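Protocadherin gamma-B3 (Homo sapiens, PDB 5K8R) is a potential calcium-dependent cell-adhesion protein of the clustered protocadherins that may help establish and maintain specific neuronal connections in the brain. Local coordinates at residues I287-K292 against A299-Q304. Sequence-based numbering, arbitrary orientation.
Sequences IGVEAK and AYCKVQ
Val289 and Cys301 pair side by side at the middle of this ladder of an antiparallel hairpin, their backbones joined by two hydrogen bonds. Val289 N reaches Cys301 O at 2.9 Å almost straight (171° at the hydrogen), though from above the carbonyl plane; Cys301 N returns to Val289 O. Ile287 with Val303 and Ala291 with Ala299 each repeat the pair of backbone hydrogen bonds on either side. The side chains of these six residues share the packed face. Val289 CB rests 3.7 Å from Cys301 SG, while Val289 CG2, anti to the carbonyl carbon, crosses to Val303 CG2 at 3.9 Å; Phe212 covers Val289, Cys301 and both alanines. The other face is looser: Gly288 brings no side chain and Lys302 runs extended into solvent. Here Glu290 and Tyr300 lie alongside, pointing the same way. Glu290, its chi1 near trans (173°) and its chain extended, lays CG 3.5 Å from Tyr300 CE2 and its carboxylate plane 16° from that of the ring, OE2 being 3.3 Å from Tyr300 OH. A serine in place of Tyr300 would probably strip the Glu290 methylenes of their aromatic neighbour and lose packing on Ala123 of the second subunit. Strands 284-292 and 298-308 form the central hairpin of a four-stranded sheet, with 248-252 beside 284-292 and 216-222 beside 298-308, in the Greek-key beta sandwich of the third cadherin repeat.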
ATOM      1  N   ILE A 287     -12.536  -2.286  29.821  1.00 48.00           N
ATOM      2  CA  ILE A 287     -11.628  -1.501  28.993  1.00 43.98           C
ATOM      3  C   ILE A 287     -11.898  -1.817  27.530  1.00 38.18           C
ATOM      4  O   ILE A 287     -12.034  -2.986  27.158  1.00 40.06           O
ATOM      5  CB  ILE A 287     -10.155  -1.792  29.339  1.00 30.25           C
ATOM      6  CG1 ILE A 287      -9.899  -1.572  30.831  1.00 29.77           C
ATOM      7  CG2 ILE A 287      -9.233  -0.930  28.503  1.00 36.93           C
ATOM      8  CD1 ILE A 287      -8.580  -2.140  31.306  1.00 33.14           C
ATOM      9  N   GLY A 288     -11.964  -0.778  26.701  1.00 43.97           N
ATOM     10  CA  GLY A 288     -12.111  -0.962  25.267  1.00 34.46           C
ATOM     11  C   GLY A 288     -10.758  -1.159  24.596  1.00 41.07           C
ATOM     12  O   GLY A 288      -9.782  -0.480  24.915  1.00 39.03           O
ATOM     13  N   VAL A 289     -10.719  -2.093  23.649  1.00 32.69           N
ATOM     14  CA  VAL A 289      -9.496  -2.457  22.944  1.00 40.01           C
ATOM     15  C   VAL A 289      -9.719  -2.273  21.448  1.00 46.43           C
ATOM     16  O   VAL A 289     -10.745  -2.707  20.908  1.00 39.36           O
ATOM     17  CB  VAL A 289      -9.067  -3.902  23.261  1.00 36.16           C
ATOM     18  CG1 VAL A 289      -7.864  -4.298  22.418  1.00 34.93           C
ATOM     19  CG2 VAL A 289      -8.752  -4.045  24.743  1.00 28.50           C
ATOM     20  N   GLU A 290      -8.757  -1.633  20.788  1.00 42.18           N
ATOM     21  CA  GLU A 290      -8.791  -1.364  19.359  1.00 32.66           C
ATOM     22  C   GLU A 290      -7.643  -2.088  18.670  1.00 30.25           C
ATOM     23  O   GLU A 290      -6.520  -2.126  19.187  1.00 35.46           O
ATOM     24  CB  GLU A 290      -8.695   0.141  19.080  1.00 38.42           C
ATOM     25  CG  GLU A 290      -8.548   0.503  17.609  1.00 43.47           C
ATOM     26  CD  GLU A 290      -8.127   1.944  17.402  1.00 55.27           C
ATOM     27  OE1 GLU A 290      -7.579   2.547  18.350  1.00 70.83           O
ATOM     28  OE2 GLU A 290      -8.345   2.477  16.295  1.00 64.58           O
ATOM     29  N   ALA A 291      -7.933  -2.660  17.503  1.00 36.02           N
ATOM     30  CA  ALA A 291      -6.939  -3.302  16.655  1.00 47.53           C
ATOM     31  C   ALA A 291      -6.954  -2.637  15.288  1.00 40.31           C
ATOM     32  O   ALA A 291      -8.016  -2.507  14.668  1.00 35.01           O
ATOM     33  CB  ALA A 291      -7.208  -4.802  16.517  1.00 29.54           C
ATOM     34  N   LYS A 292      -5.780  -2.213  14.823  1.00 42.12           N
ATOM     35  CA  LYS A 292      -5.638  -1.552  13.534  1.00 43.77           C
ATOM     36  C   LYS A 292      -4.664  -2.326  12.655  1.00 49.15           C
ATOM     37  O   LYS A 292      -3.796  -3.049  13.152  1.00 57.71           O
ATOM     38  CB  LYS A 292      -5.146  -0.108  13.695  1.00 40.45           C
ATOM     39  CG  LYS A 292      -6.097   0.801  14.454  1.00 64.72           C
ATOM     40  CD  LYS A 292      -5.477   2.171  14.681  1.00 77.37           C
ATOM     41  CE  LYS A 292      -5.063   2.816  13.367  1.00 84.64           C
ATOM     42  NZ  LYS A 292      -4.410   4.138  13.582  1.00 91.91           N
ATOM     43  N   ALA A 299     -10.918  -2.554  14.401  1.00 44.64           N
ATOM     44  CA  ALA A 299     -11.830  -3.464  15.078  1.00 39.95           C
ATOM     45  C   ALA A 299     -11.801  -3.144  16.564  1.00 29.63           C
ATOM     46  O   ALA A 299     -10.788  -2.677  17.090  1.00 39.42           O
ATOM     47  CB  ALA A 299     -11.461  -4.933  14.839  1.00 39.29           C
ATOM     48  N   TYR A 300     -12.920  -3.392  17.240  1.00 32.97           N
ATOM     49  CA  TYR A 300     -13.058  -3.000  18.637  1.00 43.56           C
ATOM     50  C   TYR A 300     -13.680  -4.130  19.440  1.00 50.79           C
ATOM     51  O   TYR A 300     -14.688  -4.710  19.027  1.00 55.39           O
ATOM     52  CB  TYR A 300     -13.903  -1.727  18.767  1.00 39.75           C
ATOM     53  CG  TYR A 300     -13.302  -0.531  18.063  1.00 43.48           C
ATOM     54  CD1 TYR A 300     -13.568  -0.283  16.722  1.00 35.58           C
ATOM     55  CD2 TYR A 300     -12.466   0.348  18.738  1.00 41.51           C
ATOM     56  CE1 TYR A 300     -13.018   0.807  16.074  1.00 36.70           C
ATOM     57  CE2 TYR A 300     -11.912   1.441  18.098  1.00 54.77           C
ATOM     58  CZ  TYR A 300     -12.191   1.665  16.766  1.00 49.15           C
ATOM     59  OH  TYR A 300     -11.643   2.752  16.124  1.00 52.16           O
ATOM     60  N   CYS A 301     -13.073  -4.436  20.587  1.00 51.95           N
ATOM     61  CA  CYS A 301     -13.604  -5.415  21.524  1.00 45.86           C
ATOM     62  C   CYS A 301     -13.503  -4.838  22.930  1.00 45.12           C
ATOM     63  O   CYS A 301     -13.079  -3.694  23.126  1.00 47.17           O
ATOM     64  CB  CYS A 301     -12.863  -6.754  21.417  1.00 44.44           C
ATOM     65  SG  CYS A 301     -11.170  -6.725  22.050  1.00 41.69           S
ATOM     66  N   LYS A 302     -13.893  -5.636  23.919  1.00 45.74           N
ATOM     67  CA  LYS A 302     -13.861  -5.212  25.309  1.00 37.70           C
ATOM     68  C   LYS A 302     -13.144  -6.255  26.155  1.00 34.38           C
ATOM     69  O   LYS A 302     -13.036  -7.426  25.784  1.00 40.95           O
ATOM     70  CB  LYS A 302     -15.274  -4.964  25.859  1.00 31.00           C
ATOM     71  CG  LYS A 302     -15.979  -3.772  25.230  1.00 37.26           C
ATOM     72  CD  LYS A 302     -17.292  -3.467  25.931  1.00 49.63           C
ATOM     73  CE  LYS A 302     -17.966  -2.242  25.332  1.00 59.14           C
ATOM     74  NZ  LYS A 302     -19.227  -1.894  26.047  1.00 63.15           N
ATOM     75  N   VAL A 303     -12.650  -5.803  27.305  1.00 29.00           N
ATOM     76  CA  VAL A 303     -11.921  -6.635  28.252  1.00 36.29           C
ATOM     77  C   VAL A 303     -12.460  -6.334  29.644  1.00 41.91           C
ATOM     78  O   VAL A 303     -12.472  -5.173  30.069  1.00 39.89           O
ATOM     79  CB  VAL A 303     -10.404  -6.382  28.192  1.00 32.36           C
ATOM     80  CG1 VAL A 303      -9.731  -6.884  29.457  1.00 55.37           C
ATOM     81  CG2 VAL A 303      -9.803  -7.049  26.965  1.00 28.22           C
ATOM     82  N   GLN A 304     -12.911  -7.370  30.346  1.00 38.36           N
ATOM     83  CA  GLN A 304     -13.432  -7.233  31.703  1.00 42.26           C
ATOM     84  C   GLN A 304     -12.526  -8.010  32.648  1.00 48.87           C
ATOM     85  O   GLN A 304     -12.462  -9.242  32.583  1.00 46.09           O
ATOM     86  CB  GLN A 304     -14.876  -7.721  31.796  1.00 38.06           C
ATOM     87  CG  GLN A 304     -15.501  -7.516  33.168  1.00 38.71           C
ATOM     88  CD  GLN A 304     -16.991  -7.784  33.181  1.00 48.69           C
ATOM     89  OE1 GLN A 304     -17.631  -7.857  32.133  1.00 64.26           O
ATOM     90  NE2 GLN A 304     -17.554  -7.932  34.374  1.00 64.23           N
TER